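Local coordinates for putative capsular polysaccharide biosynthesis protein (Streptococcus pneumoniae serotype 4, PDB 6EWQ) that binds pyridoxal 5'-phosphate and probably works as a DegT/DnrJ/EryC1-type transaminase, consistent with a part in making capsular polysaccharide, at residues Val204-Thr209 / Ser317-Ile322; Pro134-Gly139 / Ala178-Ser183; Ile12-Pro17 / Glu380-Leu385. All blocks are in the same frame, centred on the assembly; numbering follows the deposited sequence.

Overall arrangement
The three contacts follow one another outward from the cofactor. Interactions 1 and 2 have centres about 8 Å apart and both touch PLP. They join directly, through H319 N to A138 O and S317 OG to H179 O. Interaction 3 has its centre about 10 Å from that of interaction 1 and about 16 Å from that of interaction 2. It meets interaction 1 through the neighbouring strands 321-325 and 380-383 of the three-stranded antiparallel sheet. Along the chain, 12-17 and 380-385 enclose the other two contacts in sequence. Interaction 2 comes next and closes before interaction 1 opens. The cofactor loops that follow strands of the large mixed sheet are thus tied to the smaller sheet.

Interaction 1: residues Val204-Thr209 / Ser317-Ile322; sequences VKNFTT and SRHLYI. With PLP (pyridoxal-5'-phosphate), chain E.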
loop_
_atom_site.group_PDB
_atom_site.type_symbol
_atom_site.label_atom_id
_atom_site.label_comp_id
_atom_site.label_asym_id
_atom_site.label_seq_id
_atom_site.Cartn_x
_atom_site.Cartn_y
_atom_site.Cartn_z
ATOM N N VAL A 204 -5.619 -2.862 15.227
ATOM C CA VAL A 204 -5.464 -2.608 16.671
ATOM C C VAL A 204 -5.827 -1.192 17.114
ATOM O O VAL A 204 -5.805 -0.910 18.313
ATOM C CB VAL A 204 -4.031 -2.979 17.214
ATOM C CG1 VAL A 204 -3.610 -4.378 16.771
ATOM C CG2 VAL A 204 -2.937 -2.004 16.808
ATOM N N LYS A 205 -6.177 -0.324 16.167
ATOM C CA LYS A 205 -6.494 1.083 16.454
ATOM C C LYS A 205 -7.967 1.240 16.932
ATOM O O LYS A 205 -8.760 0.288 16.880
ATOM C CB LYS A 205 -6.133 1.973 15.252
ATOM C CG LYS A 205 -4.715 2.577 15.220
ATOM C CD LYS A 205 -3.532 1.738 15.713
ATOM C CE LYS A 205 -2.109 2.335 15.512
ATOM N NZ LYS A 205 -1.419 2.017 14.232
ATOM N N ASN A 206 -8.310 2.410 17.467
ATOM C CA ASN A 206 -9.670 2.659 18.008
ATOM C C ASN A 206 -10.782 2.437 16.973
ATOM O O ASN A 206 -11.863 1.943 17.312
ATOM C CB ASN A 206 -9.818 4.092 18.497
ATOM C CG ASN A 206 -9.409 4.292 19.930
ATOM O OD1 ASN A 206 -8.531 3.635 20.430
ATOM N ND2 ASN A 206 -10.093 5.226 20.605
ATOM N N PHE A 207 -10.517 2.916 15.766
ATOM C CA PHE A 207 -11.407 2.881 14.616
ATOM C C PHE A 207 -10.656 2.058 13.608
ATOM O O PHE A 207 -9.551 2.407 13.251
ATOM C CB PHE A 207 -11.566 4.301 14.128
ATOM C CG PHE A 207 -12.417 4.473 12.925
ATOM C CD1 PHE A 207 -11.877 4.322 11.657
ATOM C CD2 PHE A 207 -13.720 4.928 13.049
ATOM C CE1 PHE A 207 -12.641 4.575 10.539
ATOM C CE2 PHE A 207 -14.483 5.173 11.935
ATOM C CZ PHE A 207 -13.959 4.986 10.684
ATOM N N THR A 208 -11.206 0.909 13.204
ATOM C CA THR A 208 -10.475 0.032 12.316
ATOM C C THR A 208 -11.164 -0.294 10.985
ATOM O O THR A 208 -12.395 -0.445 10.922
ATOM C CB THR A 208 -10.059 -1.259 13.011
ATOM O OG1 THR A 208 -9.089 -1.930 12.176
ATOM C CG2 THR A 208 -11.276 -2.193 13.281
ATOM N N THR A 209 -10.340 -0.412 9.936
ATOM C CA THR A 209 -10.718 -1.022 8.688
ATOM C C THR A 209 -9.849 -2.219 8.401
ATOM O O THR A 209 -9.689 -2.606 7.258
ATOM C CB THR A 209 -10.711 -0.000 7.530
ATOM O OG1 THR A 209 -9.397 0.571 7.348
ATOM C CG2 THR A 209 -11.720 1.095 7.841
ATOM N N SER A 317 -8.929 10.487 22.769
ATOM C CA SER A 317 -9.662 9.337 22.256
ATOM C C SER A 317 -9.524 8.079 23.131
ATOM O O SER A 317 -10.347 7.163 23.008
ATOM C CB SER A 317 -9.162 8.986 20.867
ATOM O OG SER A 317 -7.797 8.617 20.947
ATOM N N ARG A 318 -8.483 8.011 23.965
ATOM C CA ARG A 318 -8.279 6.926 24.922
ATOM C C ARG A 318 -8.019 5.632 24.190
ATOM O O ARG A 318 -8.752 4.601 24.353
ATOM C CB ARG A 318 -9.439 6.755 25.930
ATOM C CG ARG A 318 -9.720 8.002 26.755
ATOM C CD ARG A 318 -10.896 7.810 27.703
ATOM N NE ARG A 318 -11.116 8.978 28.557
ATOM C CZ ARG A 318 -11.695 10.100 28.169
ATOM N NH1 ARG A 318 -12.199 10.250 26.950
ATOM N NH2 ARG A 318 -11.817 11.088 29.023
ATOM N N HIS A 319 -6.938 5.682 23.430
ATOM C CA HIS A 319 -6.498 4.553 22.592
ATOM C C HIS A 319 -5.632 3.539 23.311
ATOM O O HIS A 319 -5.871 2.331 23.189
ATOM C CB HIS A 319 -5.758 5.069 21.330
ATOM C CG HIS A 319 -5.178 3.953 20.536
ATOM N ND1 HIS A 319 -5.949 2.893 20.096
ATOM C CD2 HIS A 319 -3.893 3.649 20.221
ATOM C CE1 HIS A 319 -5.155 1.990 19.551
ATOM N NE2 HIS A 319 -3.905 2.407 19.649
ATOM N N LEU A 320 -4.658 4.031 24.083
ATOM C CA LEU A 320 -3.716 3.197 24.885
ATOM C C LEU A 320 -3.659 3.616 26.358
ATOM O O LEU A 320 -3.673 4.807 26.675
ATOM C CB LEU A 320 -2.283 3.294 24.370
ATOM C CG LEU A 320 -1.980 2.912 22.914
ATOM C CD1 LEU A 320 -0.559 3.265 22.522
ATOM C CD2 LEU A 320 -2.240 1.435 22.614
ATOM N N TYR A 321 -3.690 2.634 27.262
ATOM C CA TYR A 321 -3.540 2.949 28.700
ATOM C C TYR A 321 -2.081 2.874 29.037
ATOM O O TYR A 321 -1.583 1.900 29.533
ATOM C CB TYR A 321 -4.403 2.093 29.626
ATOM C CG TYR A 321 -4.618 2.757 30.974
ATOM C CD1 TYR A 321 -5.410 3.870 31.086
ATOM C CD2 TYR A 321 -3.988 2.281 32.138
ATOM C CE1 TYR A 321 -5.619 4.476 32.317
ATOM C CE2 TYR A 321 -4.201 2.865 33.382
ATOM C CZ TYR A 321 -5.015 3.972 33.467
ATOM O OH TYR A 321 -5.263 4.596 34.675
ATOM N N ILE A 322 -1.379 3.946 28.683
ATOM C CA ILE A 322 0.000 4.044 28.955
ATOM C C ILE A 322 0.163 4.328 30.458
ATOM O O ILE A 322 -0.457 5.236 30.969
ATOM C CB ILE A 322 0.672 5.106 28.043
ATOM C CG1 ILE A 322 0.837 4.475 26.652
ATOM C CG2 ILE A 322 2.057 5.499 28.611
ATOM C CD1 ILE A 322 1.409 5.366 25.597
HETATM N N1 PLP E . 2.041 6.113 13.917
HETATM C C2 PLP E . 1.696 5.507 15.097
HETATM C C2A PLP E . 1.973 6.234 16.368
HETATM C C3 PLP E . 1.056 4.162 15.098
HETATM O O3 PLP E . 0.694 3.508 16.210
HETATM C C4 PLP E . 0.760 3.459 13.866
HETATM C C4A PLP E . 0.072 2.050 13.927
HETATM C C5 PLP E . 1.196 4.229 12.629
HETATM C C6 PLP E . 1.796 5.502 12.732
HETATM C C5A PLP E . 0.995 3.687 11.237
HETATM O O4P PLP E . -0.230 2.997 11.184
HETATM P P PLP E . -0.602 2.105 9.916
HETATM O O1P PLP E . -0.181 0.726 10.372
HETATM O O2P PLP E . 0.305 2.646 8.856
HETATM O O3P PLP E . -2.095 2.456 9.790
#
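H319 turns the edge of its ring to N206. H319 ND1 donates to N206 OD1 at 2.7 Å, with an N-H...O angle of 149°. OD1 lies close to the imidazole plane. The amide is not flat on the ring, because the two planes are 61° apart. The first torsion of H319 places CG opposite the backbone N (chi1 174°), which carries the ring across to N206 and V204 O. V204 O also reaches the ring edge, 3.2 Å from H319 CE1. K205 CA approaches the same carbon obliquely at 3.5 Å. The other end of the N206 amide is used as well: ND2 makes a weak bond to S317 O, 3.1 Å away. One bond at each end of the amide helps to fix its rotation.

The loop between strands 196-200 and 213-217 carries the cofactor lysine, as in fold type I PLP enzymes. K205 NZ is bonded covalently to PLP C4A, in line with the Schiff-base lysine expected at this position. The K205 chain bends at its second and fourth torsions. On the way to the cofactor, its CD passes 4.0 Å from H319 NE2. K205 CE then comes within 3.1 Å of PLP O3. PLP is also hydrogen-bonded to T65, S200, A64 and H179.

S317 CB points toward the 204-209 loop and lies 3.9 Å from N206 ND2. The S317 hydroxyl is instead bonded to H179 O, in the neighbouring cofactor loop. R318 O accepts from R288 on helix 268-299, and N206 packs on Y281 of the same helix.

Interaction 2: residues Pro134-Gly139 / Ala178-Ser183; sequences PVELAG and AHALGS. With PLP (pyridoxal-5'-phosphate), chain E.
The H179 imidazole is met mainly at its edge. PLP O3 lies near the ring plane, 2.6 Å from H179 NE2 in a hydrogen bond. These loops, after strands 129-132 and 172-176, form one side of the cofactor pocket of a fold type I PLP enzyme. At the ring's other nitrogen, A138 N donates to H179 ND1 across 3.3 Å, from a position tilted 23° out of the plane. The H319 ring meets H179 with the planes about 30° apart. The PLP ring has A178 on one face: A178 CB sits over it, 3.4 Å from PLP C2.

L137 runs beside H179, pointing the same way, and its CD1 is 4.1 Å from H179 CE1. At the backbone, a water accepts from H179 N and makes a weak bond to E136 O. The E136 carboxylate turns away to S175, Y144 and C142, while E136 CB packs 3.6 Å from A180 CB. A type II turn from A180 to S183 then brings the serine back to G139. There S183 OG donates to G139 O at 2.6 Å, in the carbonyl plane and on a lone pair.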
loop_
_atom_site.group_PDB
_atom_site.type_symbol
_atom_site.label_atom_id
_atom_site.label_comp_id
_atom_site.label_asym_id
_atom_site.label_seq_id
_atom_site.Cartn_x
_atom_site.Cartn_y
_atom_site.Cartn_z
ATOM N N PRO A 134 4.655 15.908 15.259
ATOM C CA PRO A 134 4.355 15.443 16.613
ATOM C C PRO A 134 3.438 14.216 16.587
ATOM O O PRO A 134 2.732 14.028 15.608
ATOM C CB PRO A 134 3.607 16.611 17.213
ATOM C CG PRO A 134 2.974 17.310 16.054
ATOM C CD PRO A 134 3.843 17.071 14.862
ATOM N N VAL A 135 3.518 13.365 17.604
ATOM C CA VAL A 135 2.666 12.194 17.726
ATOM C C VAL A 135 1.696 12.418 18.850
ATOM O O VAL A 135 2.099 12.825 19.937
ATOM C CB VAL A 135 3.448 10.845 17.916
ATOM C CG1 VAL A 135 4.343 10.817 19.161
ATOM C CG2 VAL A 135 2.497 9.641 17.967
ATOM N N GLU A 136 0.425 12.109 18.600
ATOM C CA GLU A 136 -0.631 12.240 19.603
ATOM C C GLU A 136 -0.793 10.878 20.343
ATOM O O GLU A 136 -1.716 10.113 20.100
ATOM C CB GLU A 136 -1.928 12.660 18.963
ATOM C CG GLU A 136 -1.836 13.553 17.718
ATOM C CD GLU A 136 -1.178 14.889 17.908
ATOM O OE1 GLU A 136 -0.622 15.205 18.997
ATOM O OE2 GLU A 136 -1.264 15.645 16.948
ATOM N N LEU A 137 0.173 10.608 21.218
ATOM C CA LEU A 137 0.394 9.281 21.811
ATOM C C LEU A 137 -0.729 8.925 22.725
ATOM O O LEU A 137 -1.080 9.700 23.575
ATOM C CB LEU A 137 1.723 9.256 22.606
ATOM C CG LEU A 137 2.125 7.916 23.262
ATOM C CD1 LEU A 137 2.673 6.965 22.228
ATOM C CD2 LEU A 137 3.171 8.102 24.364
ATOM N N ALA A 138 -1.232 7.707 22.568
ATOM C CA ALA A 138 -2.375 7.158 23.293
ATOM C C ALA A 138 -3.711 7.844 23.040
ATOM O O ALA A 138 -4.757 7.432 23.616
ATOM C CB ALA A 138 -2.070 7.067 24.788
ATOM N N GLY A 139 -3.698 8.835 22.162
ATOM C CA GLY A 139 -4.862 9.716 21.932
ATOM C C GLY A 139 -4.725 11.121 22.490
ATOM O O GLY A 139 -5.540 11.992 22.237
ATOM N N ALA A 178 -2.344 8.679 14.457
ATOM C CA ALA A 178 -2.684 7.278 14.355
ATOM C C ALA A 178 -3.579 6.818 15.560
ATOM O O ALA A 178 -4.451 5.962 15.392
ATOM C CB ALA A 178 -1.441 6.429 14.254
ATOM N N HIS A 179 -3.368 7.400 16.728
ATOM C CA HIS A 179 -4.071 7.007 17.900
ATOM C C HIS A 179 -5.224 7.940 18.267
ATOM O O HIS A 179 -5.860 7.752 19.296
ATOM C CB HIS A 179 -3.079 6.998 19.085
ATOM C CG HIS A 179 -1.842 6.161 18.868
ATOM N ND1 HIS A 179 -0.706 6.327 19.628
ATOM C CD2 HIS A 179 -1.600 5.103 18.059
ATOM C CE1 HIS A 179 0.217 5.461 19.253
ATOM N NE2 HIS A 179 -0.291 4.718 18.279
ATOM N N ALA A 180 -5.447 8.981 17.475
ATOM C CA ALA A 180 -6.160 10.155 17.973
ATOM C C ALA A 180 -7.373 10.583 17.171
ATOM O O ALA A 180 -7.872 11.690 17.367
ATOM C CB ALA A 180 -5.202 11.317 18.125
ATOM N N LEU A 181 -7.882 9.719 16.322
ATOM C CA LEU A 181 -9.202 9.991 15.742
ATOM C C LEU A 181 -10.194 10.139 16.916
ATOM O O LEU A 181 -10.316 9.267 17.740
ATOM C CB LEU A 181 -9.654 8.886 14.773
ATOM C CG LEU A 181 -11.024 9.088 14.079
ATOM C CD1 LEU A 181 -10.962 10.160 13.026
ATOM C CD2 LEU A 181 -11.529 7.815 13.447
ATOM N N GLY A 182 -10.891 11.265 16.971
ATOM C CA GLY A 182 -11.775 11.563 18.067
ATOM C C GLY A 182 -11.241 12.329 19.252
ATOM O O GLY A 182 -12.012 12.744 20.105
ATOM N N SER A 183 -9.940 12.483 19.358
ATOM C CA SER A 183 -9.354 13.315 20.402
ATOM C C SER A 183 -9.632 14.790 20.066
ATOM O O SER A 183 -9.854 15.141 18.904
ATOM C CB SER A 183 -7.828 13.086 20.486
ATOM O OG SER A 183 -7.538 11.704 20.633
HETATM N N1 PLP E . 2.041 6.113 13.917
HETATM C C2 PLP E . 1.696 5.507 15.097
HETATM C C2A PLP E . 1.973 6.234 16.368
HETATM C C3 PLP E . 1.056 4.162 15.098
HETATM O O3 PLP E . 0.694 3.508 16.210
HETATM C C4 PLP E . 0.760 3.459 13.866
HETATM C C4A PLP E . 0.072 2.050 13.927
HETATM C C5 PLP E . 1.196 4.229 12.629
HETATM C C6 PLP E . 1.796 5.502 12.732
HETATM C C5A PLP E . 0.995 3.687 11.237
HETATM O O4P PLP E . -0.230 2.997 11.184
HETATM P P PLP E . -0.602 2.105 9.916
HETATM O O1P PLP E . -0.181 0.726 10.372
HETATM O O2P PLP E . 0.305 2.646 8.856
HETATM O O3P PLP E . -2.095 2.456 9.790
HETATM O O HOH W 1 -1.189 9.365 17.352
#

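Interaction 3: residues Ile12-Pro17 / Glu380-Leu385; sequences IPFSPP and EITLPL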
loop_
_atom_site.group_PDB
_atom_site.type_symbol
_atom_site.label_atom_id
_atom_site.label_comp_id
_atom_site.label_asym_id
_atom_site.label_seq_id
_atom_site.Cartn_x
_atom_site.Cartn_y
_atom_site.Cartn_z
ATOM N N ILE A 12 -6.481 -12.315 28.794
ATOM C CA ILE A 12 -6.950 -11.052 28.319
ATOM C C ILE A 12 -6.051 -10.558 27.190
ATOM O O ILE A 12 -4.890 -10.408 27.381
ATOM C CB ILE A 12 -7.019 -10.058 29.481
ATOM C CG1 ILE A 12 -7.863 -10.625 30.600
ATOM C CG2 ILE A 12 -7.578 -8.753 29.031
ATOM C CD1 ILE A 12 -7.827 -9.880 31.885
ATOM N N PRO A 13 -6.591 -10.362 25.996
ATOM C CA PRO A 13 -5.751 -9.929 24.894
ATOM C C PRO A 13 -5.536 -8.427 24.974
ATOM O O PRO A 13 -6.290 -7.714 25.640
ATOM C CB PRO A 13 -6.551 -10.335 23.645
ATOM C CG PRO A 13 -7.975 -10.344 24.089
ATOM C CD PRO A 13 -7.947 -10.728 25.542
ATOM N N PHE A 14 -4.484 -7.970 24.295
ATOM C CA PHE A 14 -4.114 -6.566 24.312
ATOM C C PHE A 14 -5.000 -5.651 23.482
ATOM O O PHE A 14 -5.205 -4.488 23.836
ATOM C CB PHE A 14 -2.686 -6.361 23.851
ATOM C CG PHE A 14 -2.248 -4.954 24.050
ATOM C CD1 PHE A 14 -2.026 -4.465 25.362
ATOM C CD2 PHE A 14 -2.142 -4.077 22.985
ATOM C CE1 PHE A 14 -1.625 -3.154 25.573
ATOM C CE2 PHE A 14 -1.767 -2.772 23.209
ATOM C CZ PHE A 14 -1.493 -2.310 24.506
ATOM N N SER A 15 -5.411 -6.140 22.323
ATOM C CA SER A 15 -6.135 -5.316 21.346
ATOM C C SER A 15 -6.824 -6.212 20.285
ATOM O O SER A 15 -6.505 -6.143 19.119
ATOM C CB SER A 15 -5.147 -4.303 20.705
ATOM O OG SER A 15 -3.985 -4.991 20.268
ATOM N N PRO A 16 -7.814 -7.015 20.697
ATOM C CA PRO A 16 -8.642 -7.660 19.688
ATOM C C PRO A 16 -9.492 -6.648 18.926
ATOM O O PRO A 16 -9.829 -5.613 19.479
ATOM C CB PRO A 16 -9.555 -8.579 20.518
ATOM C CG PRO A 16 -9.717 -7.842 21.810
ATOM C CD PRO A 16 -8.389 -7.181 22.048
ATOM N N PRO A 17 -9.886 -6.973 17.691
ATOM C CA PRO A 17 -10.743 -6.106 16.901
ATOM C C PRO A 17 -12.198 -6.172 17.399
ATOM O O PRO A 17 -12.636 -7.223 17.822
ATOM C CB PRO A 17 -10.612 -6.718 15.488
ATOM C CG PRO A 17 -10.485 -8.169 15.753
ATOM C CD PRO A 17 -9.687 -8.279 17.025
ATOM N N GLU A 380 7.815 2.127 31.451
ATOM C CA GLU A 380 6.485 2.277 30.863
ATOM C C GLU A 380 5.857 0.882 30.677
ATOM O O GLU A 380 6.525 -0.034 30.214
ATOM C CB GLU A 380 6.582 2.995 29.519
ATOM C CG GLU A 380 5.244 3.364 28.870
ATOM C CD GLU A 380 4.541 2.207 28.190
ATOM O OE1 GLU A 380 5.229 1.337 27.631
ATOM O OE2 GLU A 380 3.276 2.171 28.196
ATOM N N ILE A 381 4.584 0.756 31.018
ATOM C CA ILE A 381 3.842 -0.446 30.708
ATOM C C ILE A 381 2.455 -0.026 30.209
ATOM O O ILE A 381 1.801 0.809 30.809
ATOM C CB ILE A 381 3.749 -1.411 31.914
ATOM C CG1 ILE A 381 5.133 -1.920 32.321
ATOM C CG2 ILE A 381 2.873 -2.622 31.571
ATOM C CD1 ILE A 381 5.145 -2.666 33.651
ATOM N N THR A 382 2.028 -0.624 29.105
ATOM C CA THR A 382 0.735 -0.306 28.501
ATOM C C THR A 382 -0.177 -1.445 28.779
ATOM O O THR A 382 0.163 -2.584 28.514
ATOM C CB THR A 382 0.796 -0.057 26.977
ATOM O OG1 THR A 382 1.911 0.785 26.663
ATOM C CG2 THR A 382 -0.523 0.624 26.481
ATOM N N LEU A 383 -1.315 -1.134 29.402
ATOM C CA LEU A 383 -2.314 -2.138 29.763
ATOM C C LEU A 383 -3.330 -2.176 28.656
ATOM O O LEU A 383 -3.479 -1.194 27.935
ATOM C CB LEU A 383 -3.010 -1.781 31.089
ATOM C CG LEU A 383 -2.083 -1.610 32.278
ATOM C CD1 LEU A 383 -2.916 -1.238 33.483
ATOM C CD2 LEU A 383 -1.215 -2.821 32.565
ATOM N N PRO A 384 -4.051 -3.288 28.522
ATOM C CA PRO A 384 -5.143 -3.393 27.556
ATOM C C PRO A 384 -6.156 -2.283 27.683
ATOM O O PRO A 384 -6.610 -1.970 28.791
ATOM C CB PRO A 384 -5.806 -4.720 27.956
ATOM C CG PRO A 384 -4.663 -5.531 28.461
ATOM C CD PRO A 384 -3.930 -4.528 29.305
ATOM N N LEU A 385 -6.481 -1.659 26.562
ATOM C CA LEU A 385 -7.541 -0.679 26.523
ATOM C C LEU A 385 -8.251 -0.803 25.198
ATOM O O LEU A 385 -7.799 -0.240 24.184
ATOM C CB LEU A 385 -6.975 0.729 26.710
ATOM C CG LEU A 385 -7.939 1.918 26.646
ATOM C CD1 LEU A 385 -9.083 1.759 27.627
ATOM C CD2 LEU A 385 -7.186 3.205 26.922
HETATM O O HOH W 2 -4.799 -1.473 24.004
#
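I12 CB points toward 380-385, and its CG2 branch lies 4.4 Å from P384 CG. This is a loose apolar touch. I12 also packs on E393 of helix 391-407. P13 takes part through its carbonyl; its CB points away from 380-385. P13 O lies 3.8 Å from P384 CB and accepts a hydrogen bond from H386.

F14 carries most of the contact. Its CG stands opposite the backbone N (chi1 -172°), and this sends the ring along the 380-385 segment. The ring points one edge at the strand. T382 O lies near the ring plane, 3.5 Å from F14 CE1. The T382 methyl meets the next ring carbon, with CG2 3.7 Å from F14 CZ. F14 CD1 is 4.2 Å from P384 CG.

Strand 380-383 is an outer strand of the three-stranded antiparallel sheet, next to strand 321-325. The aromatic edge meets this strand at T382, shortly before P384. L383 points away from F14 and packs on Y295, F299, I397 and F401.

A water lies between the two backbones further on. It accepts from L385 N at 3.1 Å and lies 3.0 Å from F14 O. The same water sits over one face of the F14 ring, toward its rim. Beyond F14, P17 packs on I36 of the second subunit.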